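Local coordinates for protein putative TIM-barrel metal-dependent hydrolase (Mycobacterium avium subsp. paratuberculosis S397, PDB 4DZI) that is probably a metal-dependent amidohydrolase, binding two cadmium ions at a bimetal site within its TIM barrel, though its substrate is not established, at residues F156-P167 with F183-L193. Residues are numbered along the deposited sequence; the frame is centred on the assembly and turned at random.
Sequences FDRPDHRIIAAP and FVLARGAKLVL
The ring of F156 meets the end of helix 174-186 along its CD2/CE2 side: with CG anti to the carbonyl carbon (chi1 -56°), it brings CD2 to 3.6 Å from R187 CB and CE2 against V184 CG1, while F183 CE1 lies at its edge, near the ring plane. P167 CG sits over the centre of one face of the same ring. V184 also meets the pyrrolidine of P167, CB to CG at 3.7 Å, and A189 CB fills in beside both F156 and P167. At the exposed rim of this cluster R187 turns outward beyond its CB; its CG lies over the rim of one F183 face, its guanidinium covers F183 CE2, and NH2 pairs with D151. Next to this tightly packed cluster, A166 CB rests on L191 and L193, and L193 N gives a nearly straight hydrogen bond to P167 O (2.8 Å, 172°). Between I164 and K190 the backbones stand farther apart; a water donates to F156 O and A165 O and accepts from K190 N.

The D157/K190 end faces solvent and is held by polar bonds more than by close apolar packing. K190, bent at chi2 and chi4, passes I164 CD1 with its CG and brings NZ to the anti lone pair of D157 OD2 at 2.8 Å, a salt bridge; the same ammonium donates to G188 O. D157 OD1 takes H161 ND1 on its syn side, the bond lying in the imidazole plane, so both carboxylate oxygens are held and the group's rotation is probably fixed.

G188, at positive phi, is the C-prime residue of a Schellman motif ending helix 174-186, with A189 N bonding V184 O. The side chain of L193 lies about 9 Å from a bound cadmium ion. Consecutive strands 163-165 and 192-193, connected through this helix and, just past the first, by the L193 N–P167 O bond, make a beta-alpha-beta unit of the amidohydrolase TIM barrel.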
ATOM      1  N   PHE C 156      -8.917 -33.592   4.323  1.00 14.26           N
ATOM      2  CA  PHE C 156      -7.652 -32.885   4.210  1.00 17.12           C
ATOM      3  C   PHE C 156      -6.724 -33.550   3.181  1.00 15.41           C
ATOM      4  O   PHE C 156      -6.075 -32.862   2.361  1.00 15.93           O
ATOM      5  CB  PHE C 156      -6.949 -32.748   5.558  1.00 15.37           C
ATOM      6  CG  PHE C 156      -7.769 -32.088   6.632  1.00 17.37           C
ATOM      7  CD1 PHE C 156      -8.740 -31.146   6.323  1.00 15.02           C
ATOM      8  CD2 PHE C 156      -7.520 -32.381   7.970  1.00 19.71           C
ATOM      9  CE1 PHE C 156      -9.467 -30.525   7.339  1.00 17.14           C
ATOM     10  CE2 PHE C 156      -8.242 -31.755   8.992  1.00 18.77           C
ATOM     11  CZ  PHE C 156      -9.223 -30.833   8.674  1.00 15.89           C
ATOM     12  N   ASP C 157      -6.653 -34.897   3.195  1.00 16.75           N
ATOM     13  CA  ASP C 157      -5.905 -35.591   2.153  1.00 18.41           C
ATOM     14  C   ASP C 157      -6.216 -37.093   2.158  1.00 18.84           C
ATOM     15  O   ASP C 157      -5.500 -37.901   2.774  1.00 21.83           O
ATOM     16  CB  ASP C 157      -4.396 -35.327   2.281  1.00 18.14           C
ATOM     17  CG  ASP C 157      -3.570 -36.108   1.254  1.00 22.24           C
ATOM     18  OD1 ASP C 157      -4.068 -36.408   0.129  1.00 20.96           O
ATOM     19  OD2 ASP C 157      -2.408 -36.426   1.592  1.00 21.30           O
ATOM     20  N   ARG C 158      -7.310 -37.441   1.490  1.00 19.21           N
ATOM     21  CA  ARG C 158      -7.777 -38.838   1.449  1.00 20.53           C
ATOM     22  C   ARG C 158      -6.773 -39.696   0.690  1.00 18.30           C
ATOM     23  O   ARG C 158      -6.014 -39.220  -0.116  1.00 17.49           O
ATOM     24  CB  ARG C 158      -9.133 -38.900   0.760  1.00 19.70           C
ATOM     25  CG  ARG C 158     -10.220 -38.081   1.437  1.00 21.08           C
ATOM     26  CD  ARG C 158     -10.996 -38.849   2.492  1.00 26.42           C
ATOM     27  NE  ARG C 158     -11.966 -37.970   3.171  1.00 18.75           N
ATOM     28  CZ  ARG C 158     -13.171 -37.661   2.715  1.00 17.22           C
ATOM     29  NH1 ARG C 158     -13.605 -38.134   1.554  1.00 19.39           N
ATOM     30  NH2 ARG C 158     -13.950 -36.847   3.418  1.00 18.55           N
ATOM     31  N   PRO C 159      -6.783 -41.012   0.932  1.00 21.00           N
ATOM     32  CA  PRO C 159      -5.744 -41.869   0.355  1.00 27.66           C
ATOM     33  C   PRO C 159      -5.549 -41.816  -1.169  1.00 19.03           C
ATOM     34  O   PRO C 159      -4.453 -42.143  -1.627  1.00 22.17           O
ATOM     35  CB  PRO C 159      -6.183 -43.270   0.796  1.00 34.72           C
ATOM     36  CG  PRO C 159      -6.878 -43.020   2.099  1.00 30.35           C
ATOM     37  CD  PRO C 159      -7.631 -41.718   1.897  1.00 23.03           C
ATOM     38  N   ASP C 160      -6.567 -41.411  -1.951  1.00 16.98           N
ATOM     39  CA  ASP C 160      -6.408 -41.284  -3.406  1.00 20.06           C
ATOM     40  C   ASP C 160      -5.454 -40.144  -3.796  1.00 18.54           C
ATOM     41  O   ASP C 160      -5.013 -40.051  -4.942  1.00 18.69           O
ATOM     42  CB  ASP C 160      -7.752 -41.202  -4.157  1.00 22.50           C
ATOM     43  CG  ASP C 160      -8.539 -39.920  -3.861  1.00 24.95           C
ATOM     44  OD1 ASP C 160      -7.959 -38.965  -3.319  1.00 18.67           O
ATOM     45  OD2 ASP C 160      -9.759 -39.889  -4.156  1.00 22.29           O
ATOM     46  N   HIS C 161      -5.125 -39.321  -2.810  1.00 20.68           N
ATOM     47  CA  HIS C 161      -4.236 -38.157  -3.019  1.00 15.42           C
ATOM     48  C   HIS C 161      -4.605 -37.300  -4.215  1.00 16.10           C
ATOM     49  O   HIS C 161      -3.717 -36.764  -4.909  1.00 23.12           O
ATOM     50  CB  HIS C 161      -2.757 -38.588  -3.051  1.00 20.73           C
ATOM     51  CG  HIS C 161      -2.293 -39.262  -1.771  1.00 22.55           C
ATOM     52  ND1 HIS C 161      -2.533 -38.747  -0.543  1.00 23.48           N
ATOM     53  CD2 HIS C 161      -1.587 -40.458  -1.562  1.00 25.31           C
ATOM     54  CE1 HIS C 161      -2.025 -39.574   0.399  1.00 28.61           C
ATOM     55  NE2 HIS C 161      -1.449 -40.618  -0.230  1.00 28.14           N
ATOM     56  N   ARG C 162      -5.906 -37.129  -4.456  1.00 15.93           N
ATOM     57  CA  ARG C 162      -6.378 -36.278  -5.545  1.00 14.82           C
ATOM     58  C   ARG C 162      -6.650 -34.860  -5.018  1.00 12.02           C
ATOM     59  O   ARG C 162      -6.580 -33.896  -5.775  1.00 14.88           O
ATOM     60  CB  ARG C 162      -7.702 -36.806  -6.099  1.00 18.16           C
ATOM     61  CG  ARG C 162      -7.664 -38.191  -6.761  1.00 18.66           C
ATOM     62  CD  ARG C 162      -6.622 -38.273  -7.883  1.00 16.33           C
ATOM     63  NE  ARG C 162      -6.857 -37.364  -9.013  1.00 16.72           N
ATOM     64  CZ  ARG C 162      -7.753 -37.555  -9.979  1.00 19.01           C
ATOM     65  NH1 ARG C 162      -8.547 -38.629  -9.956  1.00 17.78           N
ATOM     66  NH2 ARG C 162      -7.896 -36.676 -10.962  1.00 18.12           N
ATOM     67  N   ILE C 163      -6.958 -34.744  -3.730  1.00 13.23           N
ATOM     68  CA  ILE C 163      -7.383 -33.431  -3.208  1.00 14.57           C
ATOM     69  C   ILE C 163      -6.655 -33.082  -1.936  1.00 16.56           C
ATOM     70  O   ILE C 163      -6.637 -33.847  -0.975  1.00 15.44           O
ATOM     71  CB  ILE C 163      -8.913 -33.400  -3.021  1.00 13.36           C
ATOM     72  CG1 ILE C 163      -9.575 -33.331  -4.399  1.00 18.55           C
ATOM     73  CG2 ILE C 163      -9.324 -32.276  -2.069  1.00 14.62           C
ATOM     74  CD1 ILE C 163     -11.085 -33.371  -4.390  1.00 22.41           C
ATOM     75  N   ILE C 164      -5.992 -31.924  -1.940  1.00 12.08           N
ATOM     76  CA  ILE C 164      -5.404 -31.417  -0.707  1.00 13.40           C
ATOM     77  C   ILE C 164      -6.341 -30.322  -0.214  1.00 15.99           C
ATOM     78  O   ILE C 164      -6.326 -29.228  -0.776  1.00 14.46           O
ATOM     79  CB  ILE C 164      -4.004 -30.820  -0.994  1.00 14.41           C
ATOM     80  CG1 ILE C 164      -3.059 -31.907  -1.520  1.00 19.50           C
ATOM     81  CG2 ILE C 164      -3.442 -30.140   0.250  1.00 13.86           C
ATOM     82  CD1 ILE C 164      -2.954 -33.075  -0.580  1.00 20.42           C
ATOM     83  N   ALA C 165      -7.207 -30.623   0.755  1.00 12.71           N
ATOM     84  CA  ALA C 165      -8.128 -29.594   1.264  1.00 12.91           C
ATOM     85  C   ALA C 165      -7.476 -28.937   2.450  1.00 15.67           C
ATOM     86  O   ALA C 165      -7.245 -29.575   3.460  1.00 13.90           O
ATOM     87  CB  ALA C 165      -9.486 -30.213   1.645  1.00 14.64           C
ATOM     88  N   ALA C 166      -7.200 -27.639   2.332  1.00 12.91           N
ATOM     89  CA  ALA C 166      -6.444 -26.939   3.340  1.00 14.77           C
ATOM     90  C   ALA C 166      -7.330 -26.372   4.446  1.00 13.45           C
ATOM     91  O   ALA C 166      -8.174 -25.496   4.198  1.00 12.80           O
ATOM     92  CB  ALA C 166      -5.664 -25.806   2.656  1.00 13.73           C
ATOM     93  N   PRO C 167      -7.145 -26.846   5.694  1.00 11.65           N
ATOM     94  CA  PRO C 167      -7.939 -26.303   6.794  1.00 10.23           C
ATOM     95  C   PRO C 167      -7.413 -24.898   7.141  1.00 14.48           C
ATOM     96  O   PRO C 167      -6.311 -24.523   6.712  1.00 15.12           O
ATOM     97  CB  PRO C 167      -7.651 -27.255   7.967  1.00 13.96           C
ATOM     98  CG  PRO C 167      -6.294 -27.816   7.645  1.00 15.52           C
ATOM     99  CD  PRO C 167      -6.213 -27.914   6.131  1.00 14.78           C
ATOM    100  N   PHE C 183      -4.337 -30.981  15.711  1.00 20.53           N
ATOM    101  CA  PHE C 183      -5.515 -31.707  15.265  1.00 22.08           C
ATOM    102  C   PHE C 183      -5.504 -31.917  13.742  1.00 24.96           C
ATOM    103  O   PHE C 183      -5.736 -33.022  13.276  1.00 19.77           O
ATOM    104  CB  PHE C 183      -6.806 -30.992  15.695  1.00 22.61           C
ATOM    105  CG  PHE C 183      -8.009 -31.393  14.883  1.00 23.30           C
ATOM    106  CD1 PHE C 183      -8.412 -30.626  13.793  1.00 27.07           C
ATOM    107  CD2 PHE C 183      -8.732 -32.526  15.203  1.00 31.84           C
ATOM    108  CE1 PHE C 183      -9.509 -30.994  13.031  1.00 33.74           C
ATOM    109  CE2 PHE C 183      -9.836 -32.896  14.454  1.00 39.96           C
ATOM    110  CZ  PHE C 183     -10.224 -32.134  13.366  1.00 33.23           C
ATOM    111  N   VAL C 184      -5.255 -30.861  12.962  1.00 18.80           N
ATOM    112  CA  VAL C 184      -5.271 -31.017  11.488  1.00 14.67           C
ATOM    113  C   VAL C 184      -4.094 -31.834  10.948  1.00 18.01           C
ATOM    114  O   VAL C 184      -4.266 -32.623  10.028  1.00 20.43           O
ATOM    115  CB  VAL C 184      -5.447 -29.663  10.708  1.00 15.80           C
ATOM    116  CG1 VAL C 184      -6.734 -28.953  11.158  1.00 17.89           C
ATOM    117  CG2 VAL C 184      -4.220 -28.766  10.860  1.00 23.00           C
ATOM    118  N   LEU C 185      -2.916 -31.674  11.550  1.00 17.15           N
ATOM    119  CA  LEU C 185      -1.752 -32.497  11.209  1.00 19.91           C
ATOM    120  C   LEU C 185      -2.041 -33.966  11.505  1.00 28.36           C
ATOM    121  O   LEU C 185      -1.722 -34.848  10.700  1.00 26.08           O
ATOM    122  CB  LEU C 185      -0.523 -32.027  11.981  1.00 22.29           C
ATOM    123  CG  LEU C 185       0.099 -30.701  11.551  1.00 21.89           C
ATOM    124  CD1 LEU C 185       1.322 -30.391  12.397  1.00 27.30           C
ATOM    125  CD2 LEU C 185       0.495 -30.765  10.082  1.00 23.39           C
ATOM    126  N   ALA C 186      -2.641 -34.245  12.657  1.00 25.67           N
ATOM    127  CA  ALA C 186      -3.000 -35.642  12.945  1.00 29.81           C
ATOM    128  C   ALA C 186      -4.019 -36.206  11.944  1.00 34.51           C
ATOM    129  O   ALA C 186      -4.015 -37.405  11.663  1.00 30.09           O
ATOM    130  CB  ALA C 186      -3.482 -35.800  14.374  1.00 28.02           C
ATOM    131  N   ARG C 187      -4.892 -35.360  11.385  1.00 24.79           N
ATOM    132  CA  ARG C 187      -5.815 -35.817  10.356  1.00 23.02           C
ATOM    133  C   ARG C 187      -5.203 -35.796   8.941  1.00 26.22           C
ATOM    134  O   ARG C 187      -5.893 -36.005   7.954  1.00 26.96           O
ATOM    135  CB  ARG C 187      -7.108 -34.990  10.381  1.00 26.11           C
ATOM    136  CG  ARG C 187      -8.011 -35.218  11.591  1.00 29.27           C
ATOM    137  CD  ARG C 187      -9.196 -36.114  11.227  1.00 30.71           C
ATOM    138  NE  ARG C 187     -10.182 -36.227  12.314  1.00 82.18           N
ATOM    139  CZ  ARG C 187     -11.401 -35.668  12.341  1.00 77.72           C
ATOM    140  NH1 ARG C 187     -12.185 -35.865  13.398  1.00 41.40           N
ATOM    141  NH2 ARG C 187     -11.862 -34.922  11.335  1.00 29.48           N
ATOM    142  N   GLY C 188      -3.911 -35.550   8.843  1.00 24.12           N
ATOM    143  CA  GLY C 188      -3.232 -35.671   7.569  1.00 25.28           C
ATOM    144  C   GLY C 188      -3.163 -34.425   6.704  1.00 18.38           C
ATOM    145  O   GLY C 188      -2.779 -34.508   5.562  1.00 18.95           O
ATOM    146  N   ALA C 189      -3.478 -33.242   7.246  1.00 18.54           N
ATOM    147  CA  ALA C 189      -3.355 -32.024   6.425  1.00 19.40           C
ATOM    148  C   ALA C 189      -1.941 -31.857   5.873  1.00 16.72           C
ATOM    149  O   ALA C 189      -0.963 -32.076   6.591  1.00 16.08           O
ATOM    150  CB  ALA C 189      -3.752 -30.800   7.247  1.00 18.35           C
ATOM    151  N   LYS C 190      -1.855 -31.408   4.629  1.00 14.53           N
ATOM    152  CA  LYS C 190      -0.588 -31.229   3.934  1.00 15.16           C
ATOM    153  C   LYS C 190      -0.313 -29.744   3.636  1.00 16.26           C
ATOM    154  O   LYS C 190       0.776 -29.385   3.148  1.00 14.73           O
ATOM    155  CB  LYS C 190      -0.569 -32.029   2.621  1.00 16.17           C
ATOM    156  CG  LYS C 190      -0.791 -33.528   2.803  1.00 17.47           C
ATOM    157  CD  LYS C 190       0.239 -34.139   3.717  1.00 18.31           C
ATOM    158  CE  LYS C 190       0.216 -35.678   3.601  1.00 21.99           C
ATOM    159  NZ  LYS C 190      -1.091 -36.251   4.033  1.00 23.35           N
ATOM    160  N   LEU C 191      -1.329 -28.921   3.875  1.00 17.42           N
ATOM    161  CA  LEU C 191      -1.244 -27.457   3.630  1.00 13.89           C
ATOM    162  C   LEU C 191      -2.232 -26.835   4.611  1.00 14.51           C
ATOM    163  O   LEU C 191      -3.330 -27.395   4.813  1.00 15.75           O
ATOM    164  CB  LEU C 191      -1.656 -27.109   2.180  1.00 15.10           C
ATOM    165  CG  LEU C 191      -1.761 -25.617   1.802  1.00 17.11           C
ATOM    166  CD1 LEU C 191      -0.410 -24.904   1.885  1.00 16.11           C
ATOM    167  CD2 LEU C 191      -2.325 -25.489   0.396  1.00 15.91           C
ATOM    168  N   VAL C 192      -1.859 -25.737   5.284  1.00 13.94           N
ATOM    169  CA  VAL C 192      -2.836 -25.048   6.126  1.00 13.95           C
ATOM    170  C   VAL C 192      -2.936 -23.596   5.644  1.00 14.87           C
ATOM    171  O   VAL C 192      -1.945 -23.040   5.151  1.00 18.76           O
ATOM    172  CB  VAL C 192      -2.471 -25.063   7.627  1.00 26.96           C
ATOM    173  CG1 VAL C 192      -2.194 -26.487   8.096  1.00 18.70           C
ATOM    174  CG2 VAL C 192      -1.268 -24.166   7.880  1.00 24.52           C
ATOM    175  N   LEU C 193      -4.096 -22.985   5.813  1.00 14.70           N
ATOM    176  CA  LEU C 193      -4.256 -21.579   5.416  1.00 15.79           C
ATOM    177  C   LEU C 193      -4.232 -20.693   6.648  1.00 13.74           C
ATOM    178  O   LEU C 193      -4.978 -20.924   7.593  1.00 17.87           O
ATOM    179  CB  LEU C 193      -5.610 -21.370   4.719  1.00 13.19           C
ATOM    180  CG  LEU C 193      -5.770 -22.236   3.484  1.00 12.92           C
ATOM    181  CD1 LEU C 193      -7.141 -21.912   2.878  1.00 16.84           C
ATOM    182  CD2 LEU C 193      -4.662 -21.980   2.470  1.00 15.60           C
TER
HETATM  183  O   HOH W   1      -4.532 -30.853   3.566  1.00 16.54           O